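Local coordinates for inositol-1,4,5-trisphosphate 5-phosphatase 1 (Schizosaccharomyces pombe, PDB 1I9Z), which removes the 5-phosphate from soluble and lipid inositol phosphates through its magnesium-dependent catalytic domain, the part described here, and so helps control phosphoinositide levels in membrane traffic, at residues I285-Y296 and P308-N316; S126-K135 and G147-E156. All blocks are in the same frame, centred on the assembly; numbering follows the deposited sequence.

Contact 1: residues I285-Y296 and P308-N316; sequences ILYRGELVPHSY and PIYATYEAN
The ring of Tyr313 lies between several partners from 285-296. Over one face sits Leu291, its CD1 4.1 Å from the ring centroid in a CH-pi contact; the opposite face carries a water set toward the rim, which donates to Ser295 O and Thr312 O. At the ring's edge, near its plane, are Ile285 CG2 and Tyr287. Against Tyr287 the arrangement is an offset edge-to-face pair: the Tyr313 edge points at the Tyr287 face, planes 64° apart, with Tyr313 CE2 3.6 Å from Tyr287 CD2. Tyr313 CG stands anti to its carbonyl carbon (chi1 -56°), which brings the ring off strand 309-316 across to strand 285-288, where Tyr313 OH ends 3.3 Å from Ile285 CG2. Further along strand 309-316, Ile285 CD1 packs 3.6 Å from Ala311 CB. Tyr296 has Tyr310 O at its ring edge, and Tyr296 OH accepts a hydrogen bond from Ile285 N at 2.9 Å and also bonds to Glu252. The backbones pair antiparallel, Val292 N to Glu314 O at 3.0 Å, until the register slips by one between Pro293 and Tyr296. At this beta bulge Thr312 OG1 takes up Ser295 N at 2.9 Å. Strand 285-288 belongs to one sheet and the hairpin 292-298/309-320 to the other, so Tyr313 and Tyr287, with Ile285 and Leu291, pack between the two sheets of the sandwich characteristic of DNase I-like phosphatases.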
loop_
_atom_site.group_PDB
_atom_site.type_symbol
_atom_site.label_atom_id
_atom_site.label_comp_id
_atom_site.label_asym_id
_atom_site.label_seq_id
_atom_site.Cartn_x
_atom_site.Cartn_y
_atom_site.Cartn_z
ATOM N N ILE A 285 -5.623 -4.268 -2.335
ATOM C CA ILE A 285 -4.655 -3.150 -2.316
ATOM C C ILE A 285 -5.438 -1.939 -2.792
ATOM O O ILE A 285 -6.018 -1.993 -3.866
ATOM C CB ILE A 285 -3.460 -3.433 -3.233
ATOM C CG1 ILE A 285 -2.704 -4.653 -2.692
ATOM C CG2 ILE A 285 -2.467 -2.257 -3.308
ATOM C CD1 ILE A 285 -1.706 -5.248 -3.832
ATOM N N LEU A 286 -5.465 -0.889 -1.972
ATOM C CA LEU A 286 -6.193 0.364 -2.253
ATOM C C LEU A 286 -5.203 1.540 -2.209
ATOM O O LEU A 286 -4.210 1.463 -1.456
ATOM C CB LEU A 286 -7.247 0.632 -1.164
ATOM C CG LEU A 286 -8.189 -0.556 -0.912
ATOM C CD1 LEU A 286 -9.095 -0.124 0.271
ATOM C CD2 LEU A 286 -9.016 -0.941 -2.172
ATOM N N TYR A 287 -5.450 2.626 -2.979
ATOM C CA TYR A 287 -4.488 3.724 -2.944
ATOM C C TYR A 287 -5.228 5.040 -2.908
ATOM O O TYR A 287 -6.410 5.149 -3.351
ATOM C CB TYR A 287 -3.534 3.691 -4.161
ATOM C CG TYR A 287 -4.232 3.979 -5.505
ATOM C CD1 TYR A 287 -4.294 5.281 -6.018
ATOM C CD2 TYR A 287 -4.825 2.964 -6.225
ATOM C CE1 TYR A 287 -4.954 5.552 -7.240
ATOM C CE2 TYR A 287 -5.490 3.209 -7.439
ATOM C CZ TYR A 287 -5.541 4.530 -7.926
ATOM O OH TYR A 287 -6.216 4.783 -9.100
ATOM N N ARG A 288 -4.547 6.026 -2.369
ATOM C CA ARG A 288 -5.162 7.323 -2.247
ATOM C C ARG A 288 -4.115 8.321 -2.712
ATOM O O ARG A 288 -2.927 8.208 -2.354
ATOM C CB ARG A 288 -5.581 7.574 -0.814
ATOM C CG ARG A 288 -6.303 8.886 -0.717
ATOM C CD ARG A 288 -6.226 9.562 0.608
ATOM N NE ARG A 288 -7.423 9.362 1.394
ATOM C CZ ARG A 288 -7.979 10.266 2.212
ATOM N NH1 ARG A 288 -7.461 11.490 2.365
ATOM N NH2 ARG A 288 -9.044 9.917 2.918
ATOM N N GLY A 289 -4.536 9.280 -3.536
ATOM C CA GLY A 289 -3.587 10.242 -4.068
ATOM C C GLY A 289 -3.337 9.929 -5.527
ATOM O O GLY A 289 -3.787 8.858 -6.046
ATOM N N GLU A 290 -2.580 10.806 -6.189
ATOM C CA GLU A 290 -2.332 10.683 -7.621
ATOM C C GLU A 290 -1.322 9.695 -8.166
ATOM O O GLU A 290 -0.586 10.013 -9.083
ATOM C CB GLU A 290 -2.063 12.079 -8.257
ATOM C CG GLU A 290 -3.151 13.134 -7.991
ATOM C CD GLU A 290 -4.600 12.625 -8.173
ATOM O OE1 GLU A 290 -4.930 11.997 -9.221
ATOM O OE2 GLU A 290 -5.431 12.877 -7.255
ATOM N N LEU A 291 -1.345 8.464 -7.660
ATOM C CA LEU A 291 -0.480 7.427 -8.186
ATOM C C LEU A 291 -1.045 7.023 -9.532
ATOM O O LEU A 291 -2.237 7.194 -9.758
ATOM C CB LEU A 291 -0.515 6.176 -7.275
ATOM C CG LEU A 291 0.238 6.347 -5.966
ATOM C CD1 LEU A 291 0.057 5.083 -5.058
ATOM C CD2 LEU A 291 1.731 6.567 -6.333
ATOM N N VAL A 292 -0.216 6.488 -10.417
ATOM C CA VAL A 292 -0.730 5.964 -11.693
ATOM C C VAL A 292 -0.676 4.442 -11.539
ATOM O O VAL A 292 0.397 3.861 -11.497
ATOM C CB VAL A 292 0.155 6.395 -12.878
ATOM C CG1 VAL A 292 -0.357 5.714 -14.180
ATOM C CG2 VAL A 292 0.116 7.942 -13.003
ATOM N N PRO A 293 -1.839 3.779 -11.421
ATOM C CA PRO A 293 -1.896 2.324 -11.264
ATOM C C PRO A 293 -1.734 1.559 -12.539
ATOM O O PRO A 293 -2.218 1.972 -13.619
ATOM C CB PRO A 293 -3.276 2.102 -10.635
ATOM C CG PRO A 293 -4.093 3.197 -11.346
ATOM C CD PRO A 293 -3.183 4.385 -11.260
ATOM N N HIS A 294 -1.029 0.441 -12.457
ATOM C CA HIS A 294 -0.851 -0.358 -13.618
ATOM C C HIS A 294 -1.479 -1.724 -13.466
ATOM O O HIS A 294 -2.591 -1.950 -13.962
ATOM C CB HIS A 294 0.633 -0.425 -13.991
ATOM C CG HIS A 294 1.113 0.836 -14.649
ATOM N ND1 HIS A 294 1.598 1.918 -13.943
ATOM C CD2 HIS A 294 1.096 1.222 -15.949
ATOM C CE1 HIS A 294 1.859 2.914 -14.774
ATOM N NE2 HIS A 294 1.563 2.518 -15.999
ATOM N N SER A 295 -0.828 -2.619 -12.751
ATOM C CA SER A 295 -1.324 -3.993 -12.594
ATOM C C SER A 295 -1.935 -4.249 -11.224
ATOM O O SER A 295 -1.624 -3.553 -10.238
ATOM C CB SER A 295 -0.178 -4.999 -12.793
ATOM O OG SER A 295 0.391 -4.837 -14.065
ATOM N N TYR A 296 -2.811 -5.245 -11.164
ATOM C CA TYR A 296 -3.415 -5.650 -9.876
ATOM C C TYR A 296 -3.779 -7.089 -10.092
ATOM O O TYR A 296 -4.792 -7.393 -10.768
ATOM C CB TYR A 296 -4.685 -4.819 -9.588
ATOM C CG TYR A 296 -5.411 -5.089 -8.271
ATOM C CD1 TYR A 296 -6.762 -4.844 -8.153
ATOM C CD2 TYR A 296 -4.704 -5.477 -7.095
ATOM C CE1 TYR A 296 -7.416 -4.915 -6.907
ATOM C CE2 TYR A 296 -5.358 -5.596 -5.859
ATOM C CZ TYR A 296 -6.712 -5.289 -5.758
ATOM O OH TYR A 296 -7.337 -5.276 -4.501
ATOM N N PRO A 308 -1.293 -14.997 -2.874
ATOM C CA PRO A 308 -0.658 -13.705 -2.685
ATOM C C PRO A 308 -1.148 -12.807 -3.835
ATOM O O PRO A 308 -1.649 -13.326 -4.884
ATOM C CB PRO A 308 0.877 -14.004 -2.796
ATOM C CG PRO A 308 0.940 -15.257 -3.628
ATOM C CD PRO A 308 -0.390 -16.012 -3.474
ATOM N N ILE A 309 -1.045 -11.488 -3.645
ATOM C CA ILE A 309 -1.452 -10.535 -4.696
ATOM C C ILE A 309 -0.397 -9.422 -4.808
ATOM O O ILE A 309 0.528 -9.313 -3.964
ATOM C CB ILE A 309 -2.814 -9.848 -4.370
ATOM C CG1 ILE A 309 -2.741 -9.142 -3.017
ATOM C CG2 ILE A 309 -3.920 -10.893 -4.327
ATOM C CD1 ILE A 309 -3.946 -8.154 -2.737
ATOM N N TYR A 310 -0.463 -8.643 -5.884
ATOM C CA TYR A 310 0.423 -7.497 -5.998
ATOM C C TYR A 310 -0.255 -6.411 -6.824
ATOM O O TYR A 310 -1.246 -6.681 -7.543
ATOM C CB TYR A 310 1.797 -7.858 -6.629
ATOM C CG TYR A 310 1.704 -8.203 -8.112
ATOM C CD1 TYR A 310 1.829 -7.199 -9.081
ATOM C CD2 TYR A 310 1.409 -9.482 -8.518
ATOM C CE1 TYR A 310 1.679 -7.482 -10.448
ATOM C CE2 TYR A 310 1.215 -9.782 -9.896
ATOM C CZ TYR A 310 1.364 -8.795 -10.830
ATOM O OH TYR A 310 1.257 -9.106 -12.175
ATOM N N ALA A 311 0.285 -5.198 -6.734
ATOM C CA ALA A 311 -0.198 -4.093 -7.546
ATOM C C ALA A 311 1.058 -3.310 -7.910
ATOM O O ALA A 311 2.046 -3.312 -7.128
ATOM C CB ALA A 311 -1.189 -3.189 -6.727
ATOM N N THR A 312 1.047 -2.653 -9.089
ATOM C CA THR A 312 2.184 -1.821 -9.468
ATOM C C THR A 312 1.718 -0.377 -9.700
ATOM O O THR A 312 0.553 -0.120 -10.099
ATOM C CB THR A 312 2.870 -2.348 -10.743
ATOM O OG1 THR A 312 1.891 -2.498 -11.781
ATOM C CG2 THR A 312 3.520 -3.665 -10.476
ATOM N N TYR A 313 2.617 0.557 -9.442
ATOM C CA TYR A 313 2.321 1.989 -9.612
ATOM C C TYR A 313 3.521 2.768 -10.126
ATOM O O TYR A 313 4.683 2.323 -10.009
ATOM C CB TYR A 313 1.989 2.649 -8.279
ATOM C CG TYR A 313 0.851 2.014 -7.525
ATOM C CD1 TYR A 313 1.072 1.019 -6.565
ATOM C CD2 TYR A 313 -0.455 2.384 -7.812
ATOM C CE1 TYR A 313 -0.009 0.387 -5.896
ATOM C CE2 TYR A 313 -1.560 1.769 -7.158
ATOM C CZ TYR A 313 -1.320 0.760 -6.200
ATOM O OH TYR A 313 -2.351 0.168 -5.555
ATOM N N GLU A 314 3.216 3.922 -10.716
ATOM C CA GLU A 314 4.249 4.871 -11.087
ATOM C C GLU A 314 3.910 6.013 -10.179
ATOM O O GLU A 314 2.741 6.370 -10.071
ATOM C CB GLU A 314 4.147 5.330 -12.531
ATOM C CG GLU A 314 4.804 4.375 -13.481
ATOM C CD GLU A 314 4.847 4.945 -14.892
ATOM O OE1 GLU A 314 3.767 5.173 -15.495
ATOM O OE2 GLU A 314 5.968 5.172 -15.374
ATOM N N ALA A 315 4.916 6.604 -9.531
ATOM C CA ALA A 315 4.656 7.687 -8.606
ATOM C C ALA A 315 5.520 8.863 -9.029
ATOM O O ALA A 315 6.749 8.737 -9.101
ATOM C CB ALA A 315 5.022 7.259 -7.171
ATOM N N ASN A 316 4.858 9.970 -9.369
ATOM C CA ASN A 316 5.552 11.163 -9.772
ATOM C C ASN A 316 6.082 11.829 -8.527
ATOM O O ASN A 316 5.331 12.119 -7.596
ATOM C CB ASN A 316 4.615 12.122 -10.514
ATOM C CG ASN A 316 5.385 13.329 -11.064
ATOM O OD1 ASN A 316 5.358 14.421 -10.493
ATOM N ND2 ASN A 316 6.124 13.108 -12.151
HETATM O O HOH W 1 2.112 9.581 -9.992
HETATM O O HOH W 2 -2.105 -0.850 -9.532
HETATM O O HOH W 3 2.712 -6.734 -14.047
#

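Contact 2: residues S126-K135 and G147-E156; sequences SIKNVEGTVK and GAVAIRFDYE
Ser126-Lys135 and Gly147-Glu156 form an antiparallel beta hairpin with a beta bulge, at one margin of a sheet in the DNase I-like fold. The register slips by one between Lys128 and Glu131, and there Asn129 adopts left-handed backbone angles (55°/45°) and turns its carbonyl to the side chain of Arg152. That arginine is folded back: CG sits between the backbone N and the carbonyl carbon (chi1 66°), and further bends at chi2 and chi3 bring the guanidinium over the bulge. Arg152 NH2 reaches Asn129 O at 2.9 Å, the oxygen lying in the guanidinium plane although the nitrogen approaches from above the carbonyl plane. End-on, the same group grips Asp154 with two nitrogens, Arg152 NH1 to Asp154 OD1 at 2.9 Å and Arg152 NH2 to Asp154 OD2 at 3.0 Å, each coming from above the carboxylate plane. Asp154 OD2 uses its anti lone pair for a second donor, Asn129 ND2, 2.9 Å away, with amide and carboxylate planes nearly crossed. A leucine in place of Arg152 would probably leave Asp154 without its charged mate and Asn129 O without this side-chain donor. Glu131 runs alongside Arg152, where Glu131 CB lies 4.0 Å from Arg152 CD, and ends in a salt bridge to Arg194, while Arg152 NE bonds to His199. The other face is apolar: the side chains of Val130 and Phe153 point the same way with Val130 CG2 3.8 Å from Phe153 CB, and Ile127 CG2 lies near the Phe153 ring. At the open end Ser126 CB rests over one face of the Tyr155 ring, while Ser126 OG donates to Glu156 OE2 at 2.7 Å, reaching it from above the carboxylate plane.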
loop_
_atom_site.group_PDB
_atom_site.type_symbol
_atom_site.label_atom_id
_atom_site.label_comp_id
_atom_site.label_asym_id
_atom_site.label_seq_id
_atom_site.Cartn_x
_atom_site.Cartn_y
_atom_site.Cartn_z
ATOM N N SER A 126 17.697 9.924 -1.888
ATOM C CA SER A 126 16.458 10.685 -2.051
ATOM C C SER A 126 15.480 10.433 -0.929
ATOM O O SER A 126 14.570 11.214 -0.737
ATOM C CB SER A 126 15.726 10.282 -3.359
ATOM O OG SER A 126 16.423 10.643 -4.536
ATOM N N ILE A 127 15.706 9.382 -0.145
ATOM C CA ILE A 127 14.718 8.989 0.889
ATOM C C ILE A 127 15.036 9.532 2.254
ATOM O O ILE A 127 16.149 9.314 2.756
ATOM C CB ILE A 127 14.599 7.447 0.893
ATOM C CG1 ILE A 127 13.910 7.028 -0.435
ATOM C CG2 ILE A 127 13.748 6.986 2.123
ATOM C CD1 ILE A 127 13.882 5.501 -0.731
ATOM N N LYS A 128 14.091 10.269 2.843
ATOM C CA LYS A 128 14.337 10.901 4.118
ATOM C C LYS A 128 13.114 10.823 5.037
ATOM O O LYS A 128 12.000 10.536 4.562
ATOM C CB LYS A 128 14.682 12.388 3.877
ATOM C CG LYS A 128 15.967 12.604 3.007
ATOM C CD LYS A 128 17.242 12.456 3.858
ATOM C CE LYS A 128 18.545 12.392 2.985
ATOM N NZ LYS A 128 18.681 10.979 2.386
ATOM N N ASN A 129 13.339 11.087 6.333
ATOM C CA ASN A 129 12.254 11.116 7.321
ATOM C C ASN A 129 11.414 9.818 7.364
ATOM O O ASN A 129 10.146 9.845 7.449
ATOM C CB ASN A 129 11.343 12.316 7.033
ATOM C CG ASN A 129 12.149 13.615 6.839
ATOM O OD1 ASN A 129 13.005 13.914 7.662
ATOM N ND2 ASN A 129 11.889 14.365 5.740
ATOM N N VAL A 130 12.110 8.681 7.343
ATOM C CA VAL A 130 11.433 7.418 7.424
ATOM C C VAL A 130 10.911 7.228 8.855
ATOM O O VAL A 130 11.687 7.333 9.834
ATOM C CB VAL A 130 12.385 6.250 7.106
ATOM C CG1 VAL A 130 11.641 4.967 7.209
ATOM C CG2 VAL A 130 13.046 6.403 5.707
ATOM N N GLU A 131 9.603 6.928 8.989
ATOM C CA GLU A 131 8.990 6.709 10.280
ATOM C C GLU A 131 8.108 5.500 10.234
ATOM O O GLU A 131 7.591 5.146 9.154
ATOM C CB GLU A 131 8.162 7.926 10.721
ATOM C CG GLU A 131 9.069 9.192 10.787
ATOM C CD GLU A 131 8.312 10.502 11.059
ATOM O OE1 GLU A 131 7.095 10.484 11.198
ATOM O OE2 GLU A 131 8.955 11.562 11.096
ATOM N N GLY A 132 7.947 4.832 11.371
ATOM C CA GLY A 132 7.059 3.681 11.356
ATOM C C GLY A 132 6.208 3.632 12.594
ATOM O O GLY A 132 6.577 4.227 13.635
ATOM N N THR A 133 5.068 2.938 12.493
ATOM C CA THR A 133 4.239 2.756 13.678
ATOM C C THR A 133 3.285 1.566 13.481
ATOM O O THR A 133 3.275 0.919 12.410
ATOM C CB THR A 133 3.458 4.055 14.010
ATOM O OG1 THR A 133 2.875 3.940 15.319
ATOM C CG2 THR A 133 2.362 4.302 12.965
ATOM N N VAL A 134 2.533 1.215 14.512
ATOM C CA VAL A 134 1.602 0.093 14.367
ATOM C C VAL A 134 0.350 0.481 15.136
ATOM O O VAL A 134 0.404 1.396 15.982
ATOM C CB VAL A 134 2.153 -1.218 15.048
ATOM C CG1 VAL A 134 3.464 -1.614 14.371
ATOM C CG2 VAL A 134 2.277 -1.034 16.613
ATOM N N LYS A 135 -0.746 -0.221 14.871
ATOM C CA LYS A 135 -1.959 0.025 15.665
ATOM C C LYS A 135 -2.781 -1.249 15.691
ATOM O O LYS A 135 -3.175 -1.795 14.620
ATOM C CB LYS A 135 -2.809 1.161 15.067
ATOM C CG LYS A 135 -4.147 1.386 15.856
ATOM C CD LYS A 135 -3.889 1.979 17.221
ATOM C CE LYS A 135 -5.231 2.136 17.988
ATOM N NZ LYS A 135 -5.036 2.695 19.398
ATOM N N GLY A 147 -4.626 -5.940 13.266
ATOM C CA GLY A 147 -4.112 -4.585 13.317
ATOM C C GLY A 147 -3.388 -4.141 12.088
ATOM O O GLY A 147 -3.494 -4.762 11.006
ATOM N N ALA A 148 -2.626 -3.070 12.245
ATOM C CA ALA A 148 -1.907 -2.483 11.119
ATOM C C ALA A 148 -0.479 -2.131 11.398
ATOM O O ALA A 148 -0.132 -1.819 12.548
ATOM C CB ALA A 148 -2.634 -1.167 10.657
ATOM N N VAL A 149 0.340 -2.187 10.343
ATOM C CA VAL A 149 1.754 -1.757 10.442
ATOM C C VAL A 149 1.939 -0.739 9.325
ATOM O O VAL A 149 1.519 -0.979 8.171
ATOM C CB VAL A 149 2.725 -2.947 10.196
ATOM C CG1 VAL A 149 4.188 -2.442 10.261
ATOM C CG2 VAL A 149 2.469 -4.010 11.274
ATOM N N ALA A 150 2.541 0.398 9.653
ATOM C CA ALA A 150 2.750 1.445 8.676
ATOM C C ALA A 150 4.175 2.068 8.676
ATOM O O ALA A 150 4.828 2.201 9.741
ATOM C CB ALA A 150 1.657 2.584 8.894
ATOM N N ILE A 151 4.665 2.348 7.471
ATOM C CA ILE A 151 5.940 3.038 7.298
ATOM C C ILE A 151 5.719 4.161 6.249
ATOM O O ILE A 151 5.107 3.929 5.200
ATOM C CB ILE A 151 7.014 2.052 6.806
ATOM C CG1 ILE A 151 7.277 1.015 7.945
ATOM C CG2 ILE A 151 8.287 2.850 6.460
ATOM C CD1 ILE A 151 8.034 -0.313 7.413
ATOM N N ARG A 152 6.222 5.358 6.544
ATOM C CA ARG A 152 6.108 6.492 5.644
ATOM C C ARG A 152 7.512 7.074 5.448
ATOM O O ARG A 152 8.463 6.772 6.198
ATOM C CB ARG A 152 5.142 7.541 6.220
ATOM C CG ARG A 152 5.614 8.277 7.578
ATOM C CD ARG A 152 6.671 9.395 7.364
ATOM N NE ARG A 152 6.152 10.434 6.461
ATOM C CZ ARG A 152 6.884 11.318 5.771
ATOM N NH1 ARG A 152 6.256 12.173 4.950
ATOM N NH2 ARG A 152 8.219 11.386 5.915
ATOM N N PHE A 153 7.655 7.867 4.390
ATOM C CA PHE A 153 8.943 8.475 4.115
ATOM C C PHE A 153 8.756 9.539 3.023
ATOM O O PHE A 153 7.716 9.583 2.313
ATOM C CB PHE A 153 9.993 7.405 3.680
ATOM C CG PHE A 153 9.633 6.603 2.442
ATOM C CD1 PHE A 153 9.955 7.073 1.179
ATOM C CD2 PHE A 153 8.953 5.379 2.549
ATOM C CE1 PHE A 153 9.613 6.349 0.018
ATOM C CE2 PHE A 153 8.599 4.629 1.412
ATOM C CZ PHE A 153 8.923 5.099 0.141
ATOM N N ASP A 154 9.755 10.398 2.882
ATOM C CA ASP A 154 9.665 11.380 1.806
ATOM C C ASP A 154 10.651 10.883 0.776
ATOM O O ASP A 154 11.718 10.352 1.139
ATOM C CB ASP A 154 10.072 12.769 2.309
ATOM C CG ASP A 154 9.111 13.293 3.268
ATOM O OD1 ASP A 154 7.930 13.355 2.895
ATOM O OD2 ASP A 154 9.472 13.633 4.406
ATOM N N TYR A 155 10.267 10.992 -0.497
ATOM C CA TYR A 155 11.143 10.659 -1.622
ATOM C C TYR A 155 11.299 12.064 -2.261
ATOM O O TYR A 155 10.379 12.623 -2.894
ATOM C CB TYR A 155 10.531 9.628 -2.556
ATOM C CG TYR A 155 11.531 9.133 -3.578
ATOM C CD1 TYR A 155 11.956 7.802 -3.572
ATOM C CD2 TYR A 155 12.051 9.990 -4.560
ATOM C CE1 TYR A 155 12.848 7.329 -4.492
ATOM C CE2 TYR A 155 12.976 9.519 -5.515
ATOM C CZ TYR A 155 13.366 8.192 -5.464
ATOM O OH TYR A 155 14.278 7.691 -6.342
ATOM N N GLU A 156 12.497 12.618 -2.062
ATOM C CA GLU A 156 12.746 14.014 -2.422
ATOM C C GLU A 156 11.664 14.796 -1.661
ATOM O O GLU A 156 11.521 14.597 -0.454
ATOM C CB GLU A 156 12.691 14.230 -3.937
ATOM C CG GLU A 156 13.825 13.555 -4.702
ATOM C CD GLU A 156 15.274 13.994 -4.336
ATOM O OE1 GLU A 156 15.512 14.979 -3.621
ATOM O OE2 GLU A 156 16.195 13.299 -4.783
HETATM O O HOH W 4 13.421 13.331 0.876
#

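Overall arrangement
Both strands of contact 2 come earlier in the chain than either segment of contact 1; the contact centres lie about 17 Å apart, with nearest atoms about 7 Å apart. They share the sheet ordered 127-136, 147-155, 158-166, 201-205, 283-288: contact 2 joins its first two strands, and contact 1 reaches it through the last. Contact 1 has strands in both sheets of the catalytic domain's sandwich, whereas contact 2 lies wholly in the five-stranded one and meets strands 102-110 and 113-120 of the other across its apolar face; they sit at opposite margins of the five-stranded sheet. The inositol bisphosphate pocket includes Asp305, in the connection between the two strands of contact 1's hairpin.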